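Local coordinates for GAF domain-containing protein (Thermoplasma acidophilum, PDB 4MN7) that acts as a type II free methionine-R-sulfoxide reductase, probably reducing free methionine-R-sulfoxide to methionine, and has a GAF-type fold, at residues A[69-74]-A[90-95]; A[10-15]-A[40-45]; A[2-7]-A[136-141]. The protein carries 1 engineered substitution. One frame throughout, in Å; residues are numbered along the deposited sequence.

The three contacts lie in a chain with a GAF-type fold, in which helices pack on an antiparallel sheet. Contact 1 adds the short strand 70-72 to one end of that sheet, whereas contact 2 sets the N-terminal helix 2-21 against strand 37-44 near the other end. Their centres lie about 18 Å apart, on opposite sides of the centre of the chain, and they do not touch. Contact 3 joins the start of the same helix to the segment following helix 118-136, with its centre about 13 Å from that of contact 2 and about 25 Å from that of contact 1. Contacts 2 and 3 meet where Met11 CE packs 3.4 Å from Phe138 CD2, and both reach the second subunit.

Contact 1 of 3, residues A[69-74]-A[90-95]; sequences IVNEYD and SEIVVP
Ile69 packs its CG2 methyl against the extended side chain of Ile92, 3.9 Å from both Ile92 CG1 and Ile92 CD1. A chi1 of -73° sets CG1 of Ile69 anti to the carbonyl carbon and CG2 anti to the backbone N, which sends the two branches to Val94 and Ile92 respectively; Ile69 CG1 lies beside Val94 CG2 at 4.2 Å while also meeting the Pro95 ring at CD. Four backbone hydrogen bonds join strand 70-72 antiparallel to strand 90-98, as the outermost strand at one end of the GAF-domain sheet within this chain. Val70-Val93 and Glu72-Glu91 are hydrogen-bonded pairs, as in Val93 N to Val70 O at 2.8 Å; Asn71-Ile92 between them is a non-hydrogen-bonded pair. Val70 and Val93 lie on the face covered by helix 59-66, Ile92 on the face covered by helix 118-136. Asn71 lays its CB 4.1 Å from Ile92 CG1 and carries its amide beyond, where ND2 donates to Phe116 O and Glu121 OE2. Ser90 presses CB to 3.2 Å from Glu72 O, while its OG is engaged by Lys112 O and Ala115 N. The bent chain of Glu72 brings OE1 back to accept Asp74 N at 2.8 Å through the anti lone pair.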
# COMPACT_ATOMS: atom_id res chain seq x y z
N ILE A 69 11.19 5.78 -16.43
CA ILE A 69 12.02 4.70 -15.97
C ILE A 69 13.44 4.89 -16.44
O ILE A 69 13.69 5.27 -17.58
CB ILE A 69 11.53 3.36 -16.49
CG1 ILE A 69 10.24 2.96 -15.75
CG2 ILE A 69 12.55 2.26 -16.28
CD1 ILE A 69 9.52 1.79 -16.34
N VAL A 70 14.38 4.60 -15.57
CA VAL A 70 15.80 4.58 -15.98
C VAL A 70 16.23 3.17 -15.68
O VAL A 70 16.14 2.69 -14.53
CB VAL A 70 16.62 5.61 -15.21
CG1 VAL A 70 18.12 5.42 -15.46
CG2 VAL A 70 16.21 6.99 -15.69
N ASN A 71 16.77 2.51 -16.68
CA ASN A 71 17.13 1.09 -16.53
C ASN A 71 18.52 0.94 -17.04
O ASN A 71 18.68 0.96 -18.24
CB ASN A 71 16.18 0.19 -17.33
CG ASN A 71 16.49 -1.32 -17.17
OD1 ASN A 71 17.53 -1.72 -16.63
ND2 ASN A 71 15.59 -2.16 -17.73
N GLU A 72 19.51 0.80 -16.13
CA GLU A 72 20.92 0.58 -16.51
C GLU A 72 21.22 -0.92 -16.54
O GLU A 72 21.23 -1.58 -15.52
CB GLU A 72 21.84 1.30 -15.55
CG GLU A 72 23.29 0.98 -15.75
CD GLU A 72 23.71 1.31 -17.19
OE1 GLU A 72 24.18 0.41 -17.94
OE2 GLU A 72 23.53 2.49 -17.57
N TYR A 73 21.43 -1.44 -17.74
CA TYR A 73 21.70 -2.88 -17.98
C TYR A 73 23.10 -3.33 -17.53
O TYR A 73 23.31 -4.54 -17.24
CB TYR A 73 21.61 -3.16 -19.49
CG TYR A 73 20.31 -2.69 -20.12
CD1 TYR A 73 19.09 -3.43 -19.95
CD2 TYR A 73 20.27 -1.52 -20.91
CE1 TYR A 73 17.88 -3.01 -20.55
CE2 TYR A 73 19.07 -1.07 -21.49
CZ TYR A 73 17.88 -1.81 -21.31
OH TYR A 73 16.73 -1.35 -21.90
N ASP A 74 24.04 -2.36 -17.52
CA ASP A 74 25.46 -2.61 -17.25
C ASP A 74 26.17 -1.44 -16.53
O ASP A 74 26.81 -0.58 -17.18
CB ASP A 74 26.18 -2.89 -18.55
CG ASP A 74 27.52 -3.59 -18.33
OD1 ASP A 74 28.01 -3.62 -17.16
OD2 ASP A 74 28.04 -4.13 -19.32
N SER A 90 23.24 -4.35 -12.31
CA SER A 90 22.18 -3.61 -13.02
C SER A 90 21.25 -2.94 -12.03
O SER A 90 21.17 -3.36 -10.87
CB SER A 90 21.45 -4.44 -14.12
OG SER A 90 20.90 -5.63 -13.60
N GLU A 91 20.59 -1.89 -12.49
CA GLU A 91 19.78 -1.07 -11.62
C GLU A 91 18.65 -0.39 -12.42
O GLU A 91 18.85 0.07 -13.55
CB GLU A 91 20.64 -0.01 -10.95
CG GLU A 91 19.83 0.88 -9.97
CD GLU A 91 20.66 1.87 -9.20
OE1 GLU A 91 21.86 1.94 -9.52
OE2 GLU A 91 20.12 2.54 -8.29
N ILE A 92 17.46 -0.34 -11.80
CA ILE A 92 16.29 0.24 -12.42
C ILE A 92 15.67 1.16 -11.41
O ILE A 92 15.66 0.87 -10.21
CB ILE A 92 15.31 -0.82 -12.92
CG1 ILE A 92 14.22 -0.17 -13.77
CG2 ILE A 92 14.76 -1.59 -11.76
CD1 ILE A 92 13.25 -1.12 -14.41
N VAL A 93 15.26 2.31 -11.88
CA VAL A 93 14.63 3.30 -11.05
C VAL A 93 13.34 3.67 -11.74
O VAL A 93 13.35 4.10 -12.87
CB VAL A 93 15.48 4.53 -10.85
CG1 VAL A 93 14.86 5.43 -9.78
CG2 VAL A 93 16.87 4.17 -10.39
N VAL A 94 12.23 3.52 -11.03
CA VAL A 94 10.91 3.67 -11.61
C VAL A 94 10.24 4.78 -10.85
O VAL A 94 10.14 4.69 -9.64
CB VAL A 94 10.14 2.41 -11.33
CG1 VAL A 94 8.71 2.57 -11.77
CG2 VAL A 94 10.82 1.23 -12.02
N PRO A 95 9.84 5.87 -11.52
CA PRO A 95 9.18 7.01 -10.84
C PRO A 95 7.85 6.66 -10.24
O PRO A 95 7.11 5.87 -10.82
CB PRO A 95 8.98 8.02 -11.95
CG PRO A 95 9.04 7.22 -13.18
CD PRO A 95 9.94 6.10 -12.95

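Contact 2 of 3, residues A[10-15]-A[40-45]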
# COMPACT_ATOMS: atom_id res chain seq x y z
N GLN A 10 3.55 -0.32 4.84
CA GLN A 10 3.16 -0.75 3.48
C GLN A 10 4.34 -0.76 2.52
O GLN A 10 4.56 -1.71 1.81
CB GLN A 10 2.07 0.15 2.91
CG GLN A 10 0.73 -0.03 3.60
CD GLN A 10 0.14 -1.42 3.36
OE1 GLN A 10 -0.14 -1.77 2.22
NE2 GLN A 10 -0.02 -2.19 4.40
N MET A 11 5.10 0.32 2.49
CA MET A 11 6.27 0.42 1.59
C MET A 11 7.29 -0.64 1.93
O MET A 11 7.89 -1.29 1.07
CB MET A 11 6.92 1.83 1.71
CG MET A 11 6.15 2.91 0.99
SD MET A 11 7.02 4.51 1.00
CE MET A 11 6.22 5.03 2.39
N GLN A 12 7.50 -0.82 3.20
CA GLN A 12 8.39 -1.88 3.68
C GLN A 12 7.96 -3.28 3.22
O GLN A 12 8.76 -4.06 2.66
CB GLN A 12 8.45 -1.79 5.20
CG GLN A 12 9.65 -2.49 5.76
CD GLN A 12 10.91 -1.84 5.33
OE1 GLN A 12 11.10 -0.62 5.44
NE2 GLN A 12 11.80 -2.64 4.80
N ALA A 13 6.68 -3.57 3.38
CA ALA A 13 6.08 -4.85 2.90
C ALA A 13 6.22 -4.95 1.37
O ALA A 13 6.54 -6.01 0.85
CB ALA A 13 4.61 -4.94 3.28
N ALA A 14 6.01 -3.84 0.66
CA ALA A 14 6.25 -3.85 -0.81
C ALA A 14 7.72 -4.18 -1.18
O ALA A 14 8.00 -4.97 -2.09
CB ALA A 14 5.80 -2.54 -1.43
N CYS A 15 8.68 -3.56 -0.50
CA CYS A 15 10.11 -3.88 -0.77
C CYS A 15 10.38 -5.37 -0.48
O CYS A 15 11.08 -6.01 -1.18
CB CYS A 15 11.05 -3.02 0.08
SG CYS A 15 10.96 -1.21 -0.11
N LEU A 40 15.43 8.28 1.36
CA LEU A 40 15.06 6.86 1.48
C LEU A 40 14.12 6.65 2.66
O LEU A 40 14.48 6.92 3.80
CB LEU A 40 16.29 6.01 1.70
CG LEU A 40 16.19 4.48 1.71
CD1 LEU A 40 15.60 3.94 0.43
CD2 LEU A 40 17.54 3.86 2.01
N GLU A 41 12.90 6.20 2.42
CA GLU A 41 11.99 5.97 3.52
C GLU A 41 11.70 4.49 3.83
O GLU A 41 11.17 4.17 4.86
CB GLU A 41 10.72 6.77 3.34
CG GLU A 41 10.98 8.28 3.22
CD GLU A 41 11.23 8.95 4.61
OE1 GLU A 41 11.36 8.22 5.61
OE2 GLU A 41 11.28 10.18 4.72
N ALA A 42 12.06 3.60 2.94
CA ALA A 42 11.95 2.18 3.19
C ALA A 42 12.84 1.47 2.22
O ALA A 42 13.02 1.91 1.05
CB ALA A 42 10.49 1.70 3.03
N PHE A 43 13.40 0.35 2.68
CA PHE A 43 14.18 -0.56 1.84
C PHE A 43 14.34 -1.94 2.43
O PHE A 43 14.30 -2.10 3.63
CB PHE A 43 15.61 -0.04 1.62
CG PHE A 43 16.47 -0.14 2.84
CD1 PHE A 43 16.29 0.73 3.90
CD2 PHE A 43 17.46 -1.09 2.91
CE1 PHE A 43 17.05 0.63 5.04
CE2 PHE A 43 18.25 -1.20 4.02
CZ PHE A 43 18.04 -0.35 5.11
N VAL A 44 14.62 -2.91 1.58
CA VAL A 44 15.11 -4.20 2.02
C VAL A 44 16.38 -4.50 1.32
O VAL A 44 16.53 -4.26 0.10
CB VAL A 44 14.07 -5.32 1.73
CG1 VAL A 44 14.65 -6.68 2.04
CG2 VAL A 44 12.86 -5.13 2.64
N GLY A 45 17.32 -5.02 2.10
CA GLY A 45 18.64 -5.45 1.61
C GLY A 45 19.74 -4.82 2.46
O GLY A 45 19.47 -4.29 3.54
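Gln12 reaches strand 37-44 through an extended first torsion and a bent second one: CG lies opposite the backbone N (chi1 -161°), and the turn at chi2 (65°) brings the amide across to the strand, between Ala42 and Val44. NE2 then donates a nearly straight hydrogen bond of 2.8 Å to Phe43 O. The acceptor lies in the plane of the Gln12 amide, but the donor approaches from above the Phe43 carbonyl plane, with a C=O...N angle of 118°, and therefore misses the lone-pair directions. The same amide covers two neighbours on the strand, with OE1 3.4 Å from Ala42 CB and NE2 3.5 Å from Val44 CG2.

Met11 and Cys15 continue the contact along the helix. Met11 CB sits 3.8 Å from Ala42 CB. In Cys15 the sulfur stands opposite the carbonyl carbon, which directs SG to within 3.8 Å of Phe43 CA. Separately, the course of the helix backbone sets Cys15 CB 3.8 Å from Val44 CG2. The CB atoms of Ala42 and Val44 both point at the helix, while that of Phe43 points away. Helix 2-21 thus lies over strand 37-44, running in roughly the same direction, as part of the helical layer of the GAF domain; Ala13 and Ala14 pack on Gln10 of the second subunit. The strand carries a classic beta bulge, with Glu41 and Ala42 both opposite Phe30, and Glu41 OE1 forms a salt bridge with Arg8.

One polar bond thus adds a directional restraint to a mainly apolar interface, in which the small side chains of Ala42, Cys15 and Val44 allow close approach. The Phe43 carbonyl is satisfied from the helix, whereas Phe43 N is buried without a partner in the model, which probably carries some energetic cost.

Contact 3 of 3, residues A[2-7]-A[136-141]; sequences DLKEFA and HEFFVK
Lys4 and Glu137 bring the two backbones closest, their CA atoms 5.9 Å apart. Residues 2-7 form the first turns of helix 2-21, with Phe6 N and Ala7 N bonded to the carbonyls four residues earlier. Across from them the chain makes a type I beta turn from His136 to Phe139, closed by Phe139 N donating to His136 O at 2.9 Å, and this turn presents Glu137 and Phe138 to the helix.

The lysine chain of Lys4 runs slantwise across the Phe138 ring. It bends at its second and third torsions (chi2 -142°, chi3 -91°), which lays CD over the aromatic ring: CD stands 4.0 Å from the centroid of the Phe138 ring and 25° off its normal, a CH-pi contact made over one face and displaced toward the rim. Lys4 CD also comes to 3.5 Å from Glu137 O. The carbonyl oxygen Lys4 O lies obliquely off the CE2-CZ side of the Phe138 ring, with CZ at 3.4 Å. Ala7 points its CB at the turn and meets Glu137 CB at 3.9 Å, with Phe138 CE2 slightly farther off. Glu137 bends back at chi2, and its OE1 rests 3.9 Å from Leu3 CB.

The contact brings together the two ends of the helical layer of the GAF-type fold, the start of helix 2-21 and the segment leaving helix 118-136, and Phe138 also reaches Val32 and Glu34 of strand 27-34. Close by, Leu3 and Glu137 pack on Ser126 and Leu130 of the second subunit, respectively.

No hydrogen bond spans the two segments; cohesion comes from dispersion and CH-pi packing.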
# COMPACT_ATOMS: atom_id res chain seq x y z
N ASP A 2 0.59 8.66 12.58
CA ASP A 2 0.10 7.28 12.60
C ASP A 2 0.00 6.78 11.13
O ASP A 2 0.53 5.70 10.84
CB ASP A 2 -1.24 7.16 13.36
CG ASP A 2 -1.33 5.89 14.19
OD1 ASP A 2 -0.65 4.89 13.88
OD2 ASP A 2 -2.11 5.88 15.16
N LEU A 3 -0.63 7.57 10.24
CA LEU A 3 -0.65 7.32 8.76
C LEU A 3 0.70 7.22 8.04
O LEU A 3 0.84 6.40 7.10
CB LEU A 3 -1.46 8.35 8.00
CG LEU A 3 -2.97 8.25 7.97
CD1 LEU A 3 -3.53 9.31 7.00
CD2 LEU A 3 -3.39 6.86 7.58
N LYS A 4 1.66 8.08 8.41
CA LYS A 4 3.00 7.92 7.90
C LYS A 4 3.58 6.62 8.35
O LYS A 4 4.28 5.96 7.58
CB LYS A 4 3.92 9.04 8.36
CG LYS A 4 3.69 10.33 7.58
CD LYS A 4 4.98 11.08 7.27
CE LYS A 4 5.35 12.08 8.32
NZ LYS A 4 6.77 12.46 8.16
N GLU A 5 3.37 6.24 9.61
CA GLU A 5 3.94 4.98 10.02
C GLU A 5 3.21 3.80 9.35
O GLU A 5 3.83 2.83 9.03
CB GLU A 5 4.09 4.87 11.54
CG GLU A 5 5.12 5.89 12.10
CD GLU A 5 6.53 5.97 11.37
OE1 GLU A 5 7.23 4.95 11.14
OE2 GLU A 5 6.97 7.11 11.07
N PHE A 6 1.90 3.93 9.12
CA PHE A 6 1.16 2.95 8.37
C PHE A 6 1.71 2.86 6.93
O PHE A 6 2.05 1.79 6.46
CB PHE A 6 -0.31 3.34 8.30
CG PHE A 6 -1.08 2.52 7.33
CD1 PHE A 6 -1.38 1.19 7.62
CD2 PHE A 6 -1.53 3.04 6.15
CE1 PHE A 6 -2.07 0.40 6.71
CE2 PHE A 6 -2.28 2.28 5.27
CZ PHE A 6 -2.53 0.95 5.53
N ALA A 7 1.91 4.01 6.29
CA ALA A 7 2.46 4.05 4.94
C ALA A 7 3.82 3.44 4.88
O ALA A 7 4.16 2.71 3.92
CB ALA A 7 2.47 5.46 4.36
N HIS A 136 2.98 8.99 -1.19
CA HIS A 136 2.63 10.39 -1.10
C HIS A 136 2.52 10.89 0.34
O HIS A 136 2.75 12.04 0.62
CB HIS A 136 1.31 10.64 -1.81
CG HIS A 136 0.87 12.07 -1.78
ND1 HIS A 136 -0.14 12.52 -0.95
CD2 HIS A 136 1.32 13.17 -2.44
CE1 HIS A 136 -0.32 13.82 -1.12
NE2 HIS A 136 0.55 14.24 -2.02
N GLU A 137 2.18 10.03 1.26
CA GLU A 137 2.17 10.44 2.65
C GLU A 137 3.51 10.97 3.11
O GLU A 137 3.56 11.68 4.12
CB GLU A 137 1.76 9.26 3.55
CG GLU A 137 0.30 8.86 3.39
CD GLU A 137 -0.61 10.00 3.81
OE1 GLU A 137 -0.44 10.49 4.95
OE2 GLU A 137 -1.48 10.38 3.01
N PHE A 138 4.59 10.58 2.45
CA PHE A 138 5.92 11.16 2.77
C PHE A 138 6.32 12.35 1.88
O PHE A 138 7.32 13.03 2.14
CB PHE A 138 6.98 10.07 2.73
CG PHE A 138 6.94 9.20 3.92
CD1 PHE A 138 7.60 9.58 5.05
CD2 PHE A 138 6.22 8.05 3.92
CE1 PHE A 138 7.60 8.81 6.18
CE2 PHE A 138 6.18 7.27 5.07
CZ PHE A 138 6.89 7.63 6.19
N PHE A 139 5.56 12.60 0.84
CA PHE A 139 5.95 13.61 -0.10
C PHE A 139 5.83 14.96 0.58
O PHE A 139 4.89 15.19 1.30
CB PHE A 139 5.05 13.62 -1.30
CG PHE A 139 5.34 14.75 -2.28
CD1 PHE A 139 6.55 14.80 -2.95
CD2 PHE A 139 4.43 15.77 -2.50
CE1 PHE A 139 6.82 15.83 -3.87
CE2 PHE A 139 4.73 16.84 -3.37
CZ PHE A 139 5.94 16.87 -4.06
N VAL A 140 6.82 15.82 0.38
CA VAL A 140 6.78 17.23 0.87
C VAL A 140 7.38 18.16 -0.19
O VAL A 140 8.53 18.02 -0.61
CB VAL A 140 7.57 17.46 2.17
CG1 VAL A 140 7.21 18.86 2.73
CG2 VAL A 140 7.26 16.38 3.21
N LYS A 141 6.55 19.08 -0.64
CA LYS A 141 6.88 20.09 -1.62
C LYS A 141 7.96 21.05 -1.09
O LYS A 141 8.05 21.35 0.10
CB LYS A 141 5.59 20.82 -1.96
CG LYS A 141 5.62 21.97 -2.94
CD LYS A 141 4.42 22.90 -2.66
CE LYS A 141 4.67 24.34 -3.13
NZ LYS A 141 4.03 25.37 -2.25